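RagB/SusD family nutrient uptake outer membrane protein (Bacteroides thetaiotaomicron, PDB 7KV2) probably binds beta-glucan at the outer surface of the cell and passes it on for uptake, as a SusD-family outer-membrane lipoprotein of a gut bacterium. Local coordinates at residues 79-84 with 320-325; 217-222 with 273-278; 223-228 with 238-243; 246-251 with 403-408; 407-412 with 429-434. All coordinates share one frame; numbering follows the deposited sequence.

Contact 1: 79-84 with 320-325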
# COMPACT_ATOMS: atom_id res chain seq x y z
N ASP A 79 -0.99 -9.43 -11.49
CA ASP A 79 -0.28 -10.14 -12.58
C ASP A 79 1.24 -9.91 -12.47
O ASP A 79 1.93 -10.09 -13.50
CB ASP A 79 -0.83 -9.73 -13.94
CG ASP A 79 -0.79 -8.24 -14.23
OD1 ASP A 79 -0.86 -7.45 -13.27
OD2 ASP A 79 -0.81 -7.87 -15.43
N ASP A 80 1.77 -9.57 -11.29
CA ASP A 80 3.19 -9.11 -11.20
C ASP A 80 4.05 -10.02 -10.33
O ASP A 80 5.27 -10.16 -10.62
CB ASP A 80 3.27 -7.68 -10.65
CG ASP A 80 2.73 -6.64 -11.60
OD1 ASP A 80 2.73 -6.90 -12.82
OD2 ASP A 80 2.25 -5.62 -11.11
N LEU A 81 3.45 -10.60 -9.29
CA LEU A 81 4.13 -11.43 -8.28
C LEU A 81 3.49 -12.80 -8.26
O LEU A 81 2.26 -12.90 -8.63
CB LEU A 81 3.97 -10.79 -6.89
CG LEU A 81 4.32 -9.32 -6.76
CD1 LEU A 81 4.04 -8.85 -5.33
CD2 LEU A 81 5.79 -9.07 -7.10
N TRP A 82 4.19 -13.77 -7.73
CA TRP A 82 3.57 -15.03 -7.26
C TRP A 82 3.28 -14.90 -5.75
O TRP A 82 3.39 -13.77 -5.16
CB TRP A 82 4.46 -16.22 -7.63
CG TRP A 82 4.63 -16.41 -9.10
CD1 TRP A 82 5.83 -16.46 -9.76
CD2 TRP A 82 3.62 -16.59 -10.11
NE1 TRP A 82 5.64 -16.65 -11.10
CE2 TRP A 82 4.29 -16.78 -11.34
CE3 TRP A 82 2.22 -16.71 -10.09
CZ2 TRP A 82 3.60 -16.98 -12.54
CZ3 TRP A 82 1.54 -16.95 -11.28
CH2 TRP A 82 2.22 -17.03 -12.49
N VAL A 83 2.88 -16.00 -5.11
CA VAL A 83 2.51 -15.98 -3.67
C VAL A 83 3.65 -16.60 -2.87
O VAL A 83 4.05 -16.00 -1.85
CB VAL A 83 1.16 -16.67 -3.44
CG1 VAL A 83 0.81 -16.64 -1.97
CG2 VAL A 83 0.06 -16.02 -4.28
N GLY A 84 4.18 -17.73 -3.31
CA GLY A 84 5.36 -18.37 -2.73
C GLY A 84 5.08 -19.06 -1.39
O GLY A 84 3.95 -19.53 -1.19
N GLY A 320 10.55 -16.37 1.49
CA GLY A 320 10.31 -16.70 0.07
C GLY A 320 8.85 -16.52 -0.37
O GLY A 320 8.40 -17.22 -1.31
N PHE A 321 8.12 -15.62 0.25
CA PHE A 321 6.82 -15.18 -0.30
C PHE A 321 7.04 -14.14 -1.39
O PHE A 321 8.08 -13.43 -1.44
CB PHE A 321 5.88 -14.69 0.78
CG PHE A 321 5.43 -15.78 1.73
CD1 PHE A 321 4.37 -16.62 1.43
CD2 PHE A 321 6.02 -15.92 2.98
CE1 PHE A 321 3.96 -17.61 2.32
CE2 PHE A 321 5.63 -16.91 3.87
CZ PHE A 321 4.57 -17.73 3.55
N CYS A 322 5.99 -14.03 -2.22
CA CYS A 322 5.87 -13.06 -3.32
C CYS A 322 7.14 -12.95 -4.16
O CYS A 322 7.58 -11.83 -4.39
CB CYS A 322 5.46 -11.72 -2.78
SG CYS A 322 3.81 -11.77 -2.04
N PRO A 323 7.68 -14.05 -4.74
CA PRO A 323 8.67 -13.96 -5.82
C PRO A 323 8.10 -13.08 -6.93
O PRO A 323 6.87 -12.96 -7.08
CB PRO A 323 8.77 -15.35 -6.46
CG PRO A 323 8.09 -16.26 -5.52
CD PRO A 323 7.28 -15.44 -4.53
N VAL A 324 8.98 -12.35 -7.61
CA VAL A 324 8.58 -11.53 -8.77
C VAL A 324 8.53 -12.45 -10.01
O VAL A 324 9.45 -13.24 -10.22
CB VAL A 324 9.55 -10.35 -8.98
CG1 VAL A 324 9.20 -9.65 -10.28
CG2 VAL A 324 9.55 -9.42 -7.77
N ARG A 325 7.40 -12.40 -10.73
CA ARG A 325 7.19 -13.20 -11.97
C ARG A 325 8.27 -12.90 -13.00
O ARG A 325 8.66 -11.72 -13.19
CB ARG A 325 5.82 -12.91 -12.57
CG ARG A 325 4.67 -13.23 -11.63
CD ARG A 325 3.38 -12.96 -12.34
NE ARG A 325 2.19 -13.27 -11.54
CZ ARG A 325 1.05 -13.72 -12.06
NH1 ARG A 325 0.96 -14.03 -13.34
NH2 ARG A 325 0.02 -13.91 -11.26
O HOH W 1 -0.27 -13.47 -8.33
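Leu81 CD2 lies against Val324 CG2 at 3.8 Å, and Leu81 CD1 leans on Cys322 CB, giving two loops a small apolar centre. Beyond it, Trp82 spreads its indole under Arg325. The guanidinium lies nearly flat on the indole, planes 14° apart, in a cation-pi stack with Arg325 CZ 3.7 Å from the centroid of the Trp82 six-membered ring, while Arg325 CG makes a CH-pi contact over the five-membered ring. Leu81 with Val324 and Gly84 with Phe321 form single beta bridges, a seam between irregular loops in this SusD-type fold, whose regular structure is mainly helical. Were Trp82 an alanine, the guanidinium would probably lose its flat support and could tilt. The seam is bonded by Trp82 N to Pro323 O (2.9 Å) and Cys322 N to Val83 O (2.8 Å). At the polar edge, Arg325 NE gives a nearly straight bond (177°) to Leu81 O, 2.9 Å away and reached from above the carbonyl plane, while Arg325 NH2 donates to a water. Asp79 pairs with Arg463, Asp80 with Arg331 and His454.

Contact 2: 217-222 with 273-278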
# COMPACT_ATOMS: atom_id res chain seq x y z
N LEU A 217 -2.48 17.98 3.56
CA LEU A 217 -3.42 18.27 2.46
C LEU A 217 -3.06 17.38 1.27
O LEU A 217 -3.97 16.85 0.66
CB LEU A 217 -3.39 19.76 2.10
CG LEU A 217 -4.46 20.18 1.08
CD1 LEU A 217 -5.86 19.93 1.60
CD2 LEU A 217 -4.28 21.65 0.71
N ALA A 218 -1.78 17.23 0.91
CA ALA A 218 -1.39 16.46 -0.29
C ALA A 218 -1.81 15.00 -0.10
O ALA A 218 -2.28 14.39 -1.09
CB ALA A 218 0.08 16.58 -0.58
N MET A 219 -1.68 14.48 1.11
CA MET A 219 -2.09 13.08 1.40
C MET A 219 -3.60 12.98 1.19
O MET A 219 -4.09 12.05 0.54
CB MET A 219 -1.67 12.65 2.80
CG MET A 219 -2.18 11.29 3.19
SD MET A 219 -3.84 11.45 3.98
CE MET A 219 -3.93 9.87 4.81
N VAL A 220 -4.35 13.97 1.66
CA VAL A 220 -5.83 13.93 1.56
C VAL A 220 -6.24 14.02 0.09
O VAL A 220 -7.12 13.28 -0.32
CB VAL A 220 -6.44 15.07 2.41
CG1 VAL A 220 -7.88 15.38 2.04
CG2 VAL A 220 -6.34 14.74 3.88
N TYR A 221 -5.56 14.86 -0.69
CA TYR A 221 -5.78 15.05 -2.14
C TYR A 221 -5.58 13.71 -2.84
O TYR A 221 -6.36 13.31 -3.73
CB TYR A 221 -4.84 16.12 -2.67
CG TYR A 221 -5.31 17.54 -2.43
CD1 TYR A 221 -6.56 17.86 -1.90
CD2 TYR A 221 -4.48 18.59 -2.82
CE1 TYR A 221 -6.94 19.18 -1.72
CE2 TYR A 221 -4.88 19.91 -2.69
CZ TYR A 221 -6.11 20.21 -2.12
OH TYR A 221 -6.47 21.54 -2.03
N MET A 222 -4.52 13.01 -2.47
CA MET A 222 -4.22 11.72 -3.13
C MET A 222 -5.28 10.66 -2.74
O MET A 222 -5.65 9.87 -3.61
CB MET A 222 -2.81 11.23 -2.79
CG MET A 222 -1.72 12.10 -3.44
SD MET A 222 -1.76 12.11 -5.24
CE MET A 222 -1.01 10.51 -5.59
N SER A 273 7.96 11.92 -1.92
CA SER A 273 7.05 11.25 -0.95
C SER A 273 5.94 12.21 -0.57
O SER A 273 6.26 13.28 -0.04
CB SER A 273 7.73 10.75 0.32
OG SER A 273 8.97 10.15 0.06
N ILE A 274 4.69 11.82 -0.82
CA ILE A 274 3.45 12.48 -0.31
C ILE A 274 3.00 11.80 0.98
O ILE A 274 2.67 12.50 1.98
CB ILE A 274 2.36 12.50 -1.40
CG1 ILE A 274 2.83 13.39 -2.56
CG2 ILE A 274 1.01 12.90 -0.82
CD1 ILE A 274 2.08 13.20 -3.84
N PHE A 275 3.04 10.46 1.04
CA PHE A 275 2.68 9.77 2.30
C PHE A 275 3.38 8.41 2.37
O PHE A 275 3.38 7.67 1.37
CB PHE A 275 1.15 9.68 2.40
CG PHE A 275 0.65 9.40 3.79
CD1 PHE A 275 0.88 10.32 4.81
CD2 PHE A 275 -0.00 8.21 4.09
CE1 PHE A 275 0.42 10.07 6.10
CE2 PHE A 275 -0.45 7.96 5.38
CZ PHE A 275 -0.22 8.88 6.38
N GLU A 276 3.88 8.13 3.57
CA GLU A 276 4.49 6.82 3.97
C GLU A 276 3.92 6.42 5.31
O GLU A 276 3.49 7.29 6.09
CB GLU A 276 6.01 6.88 4.04
CG GLU A 276 6.62 7.62 2.87
CD GLU A 276 8.14 7.55 2.80
OE1 GLU A 276 8.77 6.87 3.64
OE2 GLU A 276 8.68 8.18 1.88
N ILE A 277 3.95 5.12 5.57
CA ILE A 277 3.77 4.56 6.91
C ILE A 277 5.15 4.32 7.48
O ILE A 277 5.94 3.57 6.88
CB ILE A 277 2.89 3.31 6.83
CG1 ILE A 277 1.50 3.70 6.33
CG2 ILE A 277 2.89 2.63 8.20
CD1 ILE A 277 0.57 2.53 6.11
N ASN A 278 5.43 4.96 8.62
CA ASN A 278 6.77 4.95 9.27
C ASN A 278 7.02 3.61 9.93
O ASN A 278 6.14 3.16 10.68
CB ASN A 278 6.88 6.04 10.32
CG ASN A 278 6.89 7.41 9.70
OD1 ASN A 278 7.28 7.55 8.55
ND2 ASN A 278 6.37 8.40 10.40
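A classic beta bulge, at which Ile274 and Phe275 both face Tyr403 of the neighbouring antiparallel strand, presents two successive side chains to helix 217-231. Both point toward the helix, and each finds its own partners there. Phe275 offers a ring face to Met219, whose CG sits 3.7 Å from the ring centroid and 23° off the normal in a CH-pi contact. With CG anti to the backbone N (chi1 174°) and the chain bent at chi2, the methionine carries its sulfur above the same ring: Met219 SD stands 4.8 Å from the Phe275 centroid, almost exactly on the normal, a Met-aromatic contact at some distance. The terminal Met219 CE comes back down to the far part of the ring, 4.0 Å from Phe275 CE2. Ile274 works through its CG2 branch, which is wedged against the helix backbone at Ala218 C (3.6 Å) and also meets Ala218 CB at 3.8 Å. Met222 crosses Ile274 at about a right angle, its CG 3.9 Å from Ile274 CG2. The residues that touch are all buried, and Ile274 also packs on Thr408 of helix 405-417, which places the bulge between two helices. No hydrogen bond joins the two segments, so they are held by shape, dispersion and the polarisable sulfur over the ring, while backbone bonds such as those of Phe275 with Tyr403 tie the strand to its partner strand.

Contact 3: 223-228 with 238-243. With EDO (1,2-ethanediol), chain E.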
# COMPACT_ATOMS: atom_id res chain seq x y z
N LEU A 223 -5.67 10.59 -1.48
CA LEU A 223 -6.72 9.66 -1.01
C LEU A 223 -8.06 9.99 -1.71
O LEU A 223 -8.77 9.06 -2.15
CB LEU A 223 -6.80 9.75 0.52
CG LEU A 223 -7.85 8.85 1.16
CD1 LEU A 223 -7.65 7.41 0.76
CD2 LEU A 223 -7.82 9.01 2.67
N TYR A 224 -8.33 11.27 -1.91
CA TYR A 224 -9.55 11.76 -2.63
C TYR A 224 -9.51 11.23 -4.07
O TYR A 224 -10.44 10.52 -4.52
CB TYR A 224 -9.63 13.28 -2.49
CG TYR A 224 -10.77 13.91 -3.26
CD1 TYR A 224 -10.68 14.14 -4.62
CD2 TYR A 224 -11.97 14.22 -2.62
CE1 TYR A 224 -11.71 14.74 -5.32
CE2 TYR A 224 -13.02 14.81 -3.32
CZ TYR A 224 -12.89 15.07 -4.67
OH TYR A 224 -13.93 15.62 -5.36
N ALA A 225 -8.39 11.46 -4.78
CA ALA A 225 -8.24 11.00 -6.18
C ALA A 225 -8.38 9.47 -6.24
O ALA A 225 -9.03 8.94 -7.20
CB ALA A 225 -6.91 11.46 -6.74
N GLU A 226 -7.77 8.79 -5.27
CA GLU A 226 -7.80 7.31 -5.18
C GLU A 226 -9.25 6.81 -5.15
O GLU A 226 -9.61 5.96 -6.00
CB GLU A 226 -7.05 6.79 -3.97
CG GLU A 226 -7.11 5.27 -3.88
CD GLU A 226 -6.21 4.60 -2.85
OE1 GLU A 226 -5.28 5.26 -2.29
OE2 GLU A 226 -6.48 3.45 -2.57
N ILE A 227 -10.06 7.30 -4.21
CA ILE A 227 -11.43 6.72 -4.01
C ILE A 227 -12.35 7.21 -5.15
O ILE A 227 -13.17 6.39 -5.67
CB ILE A 227 -11.94 7.00 -2.58
CG1 ILE A 227 -12.28 8.47 -2.33
CG2 ILE A 227 -10.97 6.47 -1.53
CD1 ILE A 227 -13.03 8.68 -1.06
N VAL A 228 -12.19 8.45 -5.61
CA VAL A 228 -12.94 9.03 -6.77
C VAL A 228 -12.69 8.17 -8.00
O VAL A 228 -13.68 7.79 -8.70
CB VAL A 228 -12.58 10.50 -7.04
CG1 VAL A 228 -13.06 10.97 -8.39
CG2 VAL A 228 -13.11 11.41 -5.94
N SER A 238 -13.02 16.45 -12.20
CA SER A 238 -12.48 17.82 -12.40
C SER A 238 -11.87 18.34 -11.10
O SER A 238 -10.84 19.01 -11.19
CB SER A 238 -13.53 18.80 -12.91
OG SER A 238 -13.71 18.59 -14.30
N THR A 239 -12.53 18.07 -9.97
CA THR A 239 -12.02 18.42 -8.61
C THR A 239 -10.73 17.63 -8.31
O THR A 239 -9.71 18.23 -7.91
CB THR A 239 -13.09 18.19 -7.56
OG1 THR A 239 -14.19 19.03 -7.94
CG2 THR A 239 -12.65 18.53 -6.15
N ALA A 240 -10.76 16.32 -8.54
CA ALA A 240 -9.58 15.46 -8.34
C ALA A 240 -8.43 15.98 -9.20
O ALA A 240 -7.30 16.09 -8.65
CB ALA A 240 -9.92 14.03 -8.64
N LEU A 241 -8.70 16.41 -10.44
CA LEU A 241 -7.64 16.95 -11.32
C LEU A 241 -7.10 18.25 -10.74
O LEU A 241 -5.88 18.40 -10.68
CB LEU A 241 -8.17 17.15 -12.75
CG LEU A 241 -7.19 17.81 -13.70
CD1 LEU A 241 -5.88 17.02 -13.82
CD2 LEU A 241 -7.82 17.97 -15.07
N LYS A 242 -7.98 19.19 -10.37
CA LYS A 242 -7.55 20.46 -9.72
C LYS A 242 -6.62 20.17 -8.51
O LYS A 242 -5.58 20.84 -8.37
CB LYS A 242 -8.83 21.23 -9.36
CG LYS A 242 -8.69 22.35 -8.35
CD LYS A 242 -10.08 22.93 -8.02
CE LYS A 242 -10.23 23.41 -6.60
NZ LYS A 242 -9.85 24.83 -6.50
N TYR A 243 -6.93 19.17 -7.70
CA TYR A 243 -6.09 18.78 -6.52
C TYR A 243 -4.73 18.24 -6.96
O TYR A 243 -3.69 18.63 -6.35
CB TYR A 243 -6.85 17.80 -5.62
CG TYR A 243 -8.07 18.38 -4.97
CD1 TYR A 243 -8.25 19.75 -4.79
CD2 TYR A 243 -9.04 17.53 -4.48
CE1 TYR A 243 -9.36 20.26 -4.13
CE2 TYR A 243 -10.16 18.03 -3.84
CZ TYR A 243 -10.33 19.39 -3.68
OH TYR A 243 -11.45 19.81 -3.03
C1 EDO E . -5.65 0.92 -0.49
O1 EDO E . -5.48 -0.45 -0.80
C2 EDO E . -4.46 1.77 -0.75
O2 EDO E . -4.49 3.10 -0.20
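With chi1 at 176°, Tyr224 sets its CG opposite the backbone N and reaches across to helix 237-249; Tyr243 takes the other course, CG beside its own backbone N, and turns an edge to meet it. The result is a T-shaped pair in which the edge of Tyr243 points into the face of Tyr224, centroids 5.2 Å apart and planes at 72°. Tyr243 CE2 stands over the centre of the ring, and Val228 CG2, from the next turn of Tyr224's own helix, covers the opposite face. Along the ring's rim comes Ala240, whose CB lies 3.8 Å from Tyr224 CE1, and at the tip Tyr224 OH touches Thr239 CG2 at 3.3 Å. Beside the tyrosine, small residues let the backbones close: Ala225 and Ala240 bring their CA atoms to 5.1 Å, and the axes of the two short segments pass 9.4 Å apart at 149°, the nearly antiparallel pairing of a helical hairpin, consistent with the tetratricopeptide-like architecture of SusD proteins. Tyr243 is stacked in turn on Tyr221, extending the aromatic cluster along the helix. No hydrogen bond crosses between the segments, so they meet through aromatic and methyl packing, with the faces of Tyr224 gripped from two sides.

Contact 4: 246-251 with 403-408. With NA (sodium ion), chain G.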
# COMPACT_ATOMS: atom_id res chain seq x y z
N GLU A 246 -2.63 21.13 -7.94
CA GLU A 246 -2.11 21.91 -6.78
C GLU A 246 -0.81 21.28 -6.27
O GLU A 246 0.13 22.01 -5.99
CB GLU A 246 -3.16 21.95 -5.67
CG GLU A 246 -4.26 22.95 -5.96
CD GLU A 246 -5.25 23.11 -4.83
OE1 GLU A 246 -4.87 22.86 -3.69
OE2 GLU A 246 -6.42 23.46 -5.12
N ILE A 247 -0.77 19.95 -6.18
CA ILE A 247 0.47 19.21 -5.78
C ILE A 247 1.54 19.45 -6.83
O ILE A 247 2.71 19.71 -6.48
CB ILE A 247 0.18 17.70 -5.59
CG1 ILE A 247 -0.82 17.44 -4.47
CG2 ILE A 247 1.50 16.96 -5.34
CD1 ILE A 247 -1.30 16.03 -4.36
N ILE A 248 1.18 19.36 -8.12
CA ILE A 248 2.14 19.56 -9.22
C ILE A 248 2.69 20.99 -9.14
O ILE A 248 3.90 21.17 -9.36
CB ILE A 248 1.51 19.21 -10.59
CG1 ILE A 248 1.33 17.69 -10.75
CG2 ILE A 248 2.31 19.79 -11.73
CD1 ILE A 248 0.37 17.31 -11.86
N SER A 249 1.86 21.98 -8.83
CA SER A 249 2.32 23.39 -8.73
C SER A 249 3.26 23.57 -7.54
O SER A 249 4.11 24.46 -7.60
CB SER A 249 1.16 24.36 -8.64
OG SER A 249 0.37 24.31 -9.81
N SER A 250 3.14 22.79 -6.46
CA SER A 250 4.04 22.92 -5.30
C SER A 250 5.48 22.67 -5.72
O SER A 250 5.81 21.61 -6.29
CB SER A 250 3.67 21.98 -4.17
OG SER A 250 4.68 22.07 -3.16
N PRO A 251 6.41 23.56 -5.33
CA PRO A 251 7.83 23.28 -5.52
C PRO A 251 8.30 22.23 -4.51
O PRO A 251 9.43 21.84 -4.61
CB PRO A 251 8.50 24.64 -5.26
CG PRO A 251 7.57 25.32 -4.28
CD PRO A 251 6.18 24.84 -4.64
N TYR A 403 1.85 7.07 -1.13
CA TYR A 403 1.65 8.03 -2.25
C TYR A 403 2.98 8.67 -2.63
O TYR A 403 3.69 9.26 -1.75
CB TYR A 403 0.65 9.13 -1.90
CG TYR A 403 -0.70 8.59 -1.58
CD1 TYR A 403 -1.38 7.78 -2.49
CD2 TYR A 403 -1.36 8.96 -0.42
CE1 TYR A 403 -2.66 7.29 -2.21
CE2 TYR A 403 -2.63 8.49 -0.15
CZ TYR A 403 -3.30 7.69 -1.06
OH TYR A 403 -4.53 7.19 -0.71
N ARG A 404 3.31 8.51 -3.91
CA ARG A 404 4.52 9.09 -4.52
C ARG A 404 4.07 10.06 -5.60
O ARG A 404 3.02 9.84 -6.22
CB ARG A 404 5.43 8.03 -5.11
CG ARG A 404 5.87 7.00 -4.08
CD ARG A 404 7.03 6.13 -4.50
NE ARG A 404 6.75 5.09 -5.50
CZ ARG A 404 7.07 5.15 -6.80
NH1 ARG A 404 7.64 6.23 -7.33
NH2 ARG A 404 6.83 4.10 -7.57
N TYR A 405 4.89 11.06 -5.86
CA TYR A 405 4.55 12.12 -6.84
C TYR A 405 4.36 11.54 -8.24
O TYR A 405 3.62 12.12 -8.99
CB TYR A 405 5.65 13.16 -6.84
CG TYR A 405 5.41 14.39 -7.69
CD1 TYR A 405 4.48 15.34 -7.32
CD2 TYR A 405 6.20 14.64 -8.79
CE1 TYR A 405 4.33 16.52 -8.06
CE2 TYR A 405 6.06 15.80 -9.54
CZ TYR A 405 5.13 16.74 -9.17
OH TYR A 405 5.06 17.89 -9.90
N SER A 406 5.02 10.45 -8.62
CA SER A 406 4.75 9.85 -9.95
C SER A 406 3.26 9.45 -10.05
O SER A 406 2.68 9.51 -11.16
CB SER A 406 5.68 8.71 -10.21
OG SER A 406 5.47 7.68 -9.27
N GLU A 407 2.62 9.11 -8.93
CA GLU A 407 1.18 8.80 -8.93
C GLU A 407 0.37 10.07 -9.14
O GLU A 407 -0.68 10.00 -9.85
CB GLU A 407 0.76 8.11 -7.64
CG GLU A 407 -0.60 7.50 -7.81
CD GLU A 407 -1.12 6.57 -6.73
OE1 GLU A 407 -0.44 6.40 -5.68
OE2 GLU A 407 -2.26 6.03 -6.96
N THR A 408 0.80 11.18 -8.54
CA THR A 408 0.17 12.49 -8.80
C THR A 408 0.18 12.77 -10.32
O THR A 408 -0.85 13.15 -10.86
CB THR A 408 0.91 13.60 -8.05
OG1 THR A 408 1.06 13.27 -6.68
CG2 THR A 408 0.17 14.91 -8.16
NA NA G . 5.68 19.90 -8.05
O HOH W 2 7.38 20.81 -9.20
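Tyr405 swings its ring out from the start of helix 405-417, CG anti to the backbone N (chi1 -175°), and so delivers its hydroxyl to the end of helix 237-249. There Tyr405 OH lies 3.4 Å from Ile248 CA and also borders the CB, CG1 and CG2 atoms of that isoleucine, which crosses the tyrosine at about a right angle. Ile247 approaches at the ring's edge, its CG2 in the ring plane and 3.9 Å from Tyr405 CD1. That same Ile247 CG2 branch meets Thr408 CG2 at 3.7 Å; Thr408 in turn has its methyl anti to its own N, which brings it to Ile247 CG2 and near Ile248 CG1. The strand-to-helix junction at Tyr405 thereby packs on a helix terminus that forms a sodium site. The ion is bound by Ile248 O (2.5 Å), Ser250 O (2.5 Å), Tyr405 OH (2.8 Å) and a water, with Tyr253 O completing the set. A phenylalanine at Tyr405 would probably leave the sodium ion short of one oxygen ligand and Ile248 without the atom that borders it. Ser250 is the first residue beyond the helical conformation, and its carbonyl turns toward the ion beside that of Ile248.

Contact 5: 407-412 with 429-434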
# COMPACT_ATOMS: atom_id res chain seq x y z
N GLU A 407 2.62 9.11 -8.93
CA GLU A 407 1.18 8.80 -8.93
C GLU A 407 0.37 10.07 -9.14
O GLU A 407 -0.68 10.00 -9.85
CB GLU A 407 0.76 8.11 -7.64
CG GLU A 407 -0.60 7.50 -7.81
CD GLU A 407 -1.12 6.57 -6.73
OE1 GLU A 407 -0.44 6.40 -5.68
OE2 GLU A 407 -2.26 6.03 -6.96
N THR A 408 0.80 11.18 -8.54
CA THR A 408 0.17 12.49 -8.80
C THR A 408 0.18 12.77 -10.32
O THR A 408 -0.85 13.15 -10.86
CB THR A 408 0.91 13.60 -8.05
OG1 THR A 408 1.06 13.27 -6.68
CG2 THR A 408 0.17 14.91 -8.16
N LEU A 409 1.34 12.66 -10.96
CA LEU A 409 1.51 12.97 -12.40
C LEU A 409 0.65 12.03 -13.25
O LEU A 409 -0.03 12.52 -14.20
CB LEU A 409 2.99 12.87 -12.77
CG LEU A 409 3.95 13.95 -12.24
CD1 LEU A 409 5.38 13.54 -12.47
CD2 LEU A 409 3.70 15.31 -12.87
N LEU A 410 0.66 10.74 -12.97
CA LEU A 410 -0.12 9.76 -13.76
C LEU A 410 -1.62 9.98 -13.50
O LEU A 410 -2.40 9.84 -14.48
CB LEU A 410 0.37 8.36 -13.41
CG LEU A 410 1.79 8.08 -13.91
CD1 LEU A 410 2.30 6.70 -13.50
CD2 LEU A 410 1.90 8.22 -15.41
N ASN A 411 -2.02 10.25 -12.27
CA ASN A 411 -3.45 10.57 -11.93
C ASN A 411 -3.92 11.77 -12.79
O ASN A 411 -5.00 11.68 -13.43
CB ASN A 411 -3.63 10.94 -10.46
CG ASN A 411 -3.66 9.79 -9.48
OD1 ASN A 411 -3.64 8.62 -9.86
ND2 ASN A 411 -3.74 10.12 -8.20
N ALA A 412 -3.12 12.85 -12.82
CA ALA A 412 -3.43 14.08 -13.61
C ALA A 412 -3.50 13.73 -15.10
O ALA A 412 -4.47 14.09 -15.75
CB ALA A 412 -2.43 15.16 -13.32
N LEU A 429 2.82 12.38 -18.20
CA LEU A 429 3.14 10.96 -18.51
C LEU A 429 4.63 10.79 -18.78
O LEU A 429 5.26 9.88 -18.21
CB LEU A 429 2.28 10.51 -19.69
CG LEU A 429 2.61 9.11 -20.19
CD1 LEU A 429 2.49 8.08 -19.04
CD2 LEU A 429 1.67 8.75 -21.33
N ASN A 430 5.22 11.66 -19.59
CA ASN A 430 6.60 11.47 -20.05
C ASN A 430 7.57 11.91 -18.96
O ASN A 430 8.70 11.44 -19.02
CB ASN A 430 6.82 12.05 -21.44
CG ASN A 430 6.16 11.15 -22.47
OD1 ASN A 430 6.68 10.07 -22.78
ND2 ASN A 430 4.99 11.54 -22.92
N LEU A 431 7.16 12.72 -17.98
CA LEU A 431 8.09 13.05 -16.86
C LEU A 431 8.42 11.75 -16.11
O LEU A 431 9.61 11.47 -15.84
CB LEU A 431 7.46 14.08 -15.93
CG LEU A 431 7.52 15.53 -16.39
CD1 LEU A 431 6.74 16.40 -15.43
CD2 LEU A 431 8.95 16.01 -16.49
N VAL A 432 7.40 10.94 -15.91
CA VAL A 432 7.53 9.60 -15.28
C VAL A 432 8.28 8.62 -16.20
O VAL A 432 9.24 7.92 -15.72
CB VAL A 432 6.15 9.03 -14.86
CG1 VAL A 432 6.30 7.63 -14.32
CG2 VAL A 432 5.49 9.94 -13.84
N HIS A 433 7.88 8.50 -17.47
CA HIS A 433 8.49 7.58 -18.46
C HIS A 433 9.98 7.88 -18.58
O HIS A 433 10.83 6.93 -18.55
CB HIS A 433 7.70 7.75 -19.79
CG HIS A 433 7.92 6.70 -20.81
ND1 HIS A 433 7.25 5.50 -20.78
CD2 HIS A 433 8.70 6.70 -21.93
CE1 HIS A 433 7.60 4.78 -21.83
NE2 HIS A 433 8.51 5.48 -22.56
N LYS A 434 10.32 9.16 -18.68
CA LYS A 434 11.72 9.57 -18.95
C LYS A 434 12.54 9.53 -17.66
O LYS A 434 13.73 9.29 -17.76
CB LYS A 434 11.78 10.93 -19.66
CG LYS A 434 11.30 10.83 -21.10
CD LYS A 434 11.89 11.90 -21.99
CE LYS A 434 11.52 13.28 -21.48
NZ LYS A 434 11.58 14.28 -22.57
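Leu409 runs alongside Val432 in the opposite direction, its CD1 3.9 Å from Val432 CG2 and its CB only slightly farther from the same methyl. Leu431 crosses the same leucine at about a right angle: Leu409 CD1 meets Leu431 CB at 4.1 Å, and Leu409 CD2 meets Leu431 CD1. Leu410 starts out across the interface rather than straight at it, yet with CG beside the backbone N (chi1 -68°) its branches reach the partner helix. Leu410 CD2 touches Leu429 CD1 at 3.7 Å, and Leu410 CG rests 4.1 Å from Val432 CG2, which thus lies between two successive leucines. Leu429 leaves its backbone pointing away from the interface; a first torsion of 175° and a turn at the second bring CD1 back to Leu410. These contacts join helices 405-417 and 425-435, whose short segments pass 8.9 Å apart at 139° between their directions, a steeply splayed antiparallel pair among the helices of the SusD-family fold. Aliphatic carbons, mostly methyls, make the contacts, and no hydrogen bond passes between the segments. Polar groups look outward from this seam to other partners: Glu407 pairs with Lys462 and Arg453, and His433 with Glu452. The buried side of the seam continues onto helix 446-456, where both Leu410 and Leu429 touch Glu452, whereas Leu431 lies at the exposed margin.

Overall arrangement
All five contacts are largely buried, though Thr239 in contact 3 and Leu431 in contact 5 reach toward the surface. Contacts 2 to 5 form one continuous cluster: contacts 2 and 3 share helix 217-231, contacts 3 and 4 share helix 237-249, and contacts 4 and 5 share helix 405-417 with Glu407 and Thr408. Contact 2 meets contact 4 through the paired strands and the Tyr221-Glu246 hydrogen bond, while Glu226 of contact 3 bonds Tyr403. Contact 1 stands apart, its centre about 27 Å from that of contact 2. Its loops use backbone bonds and a stacked arginine; the helical contacts rely on apolar and aromatic packing, to which contact 4 adds a metal.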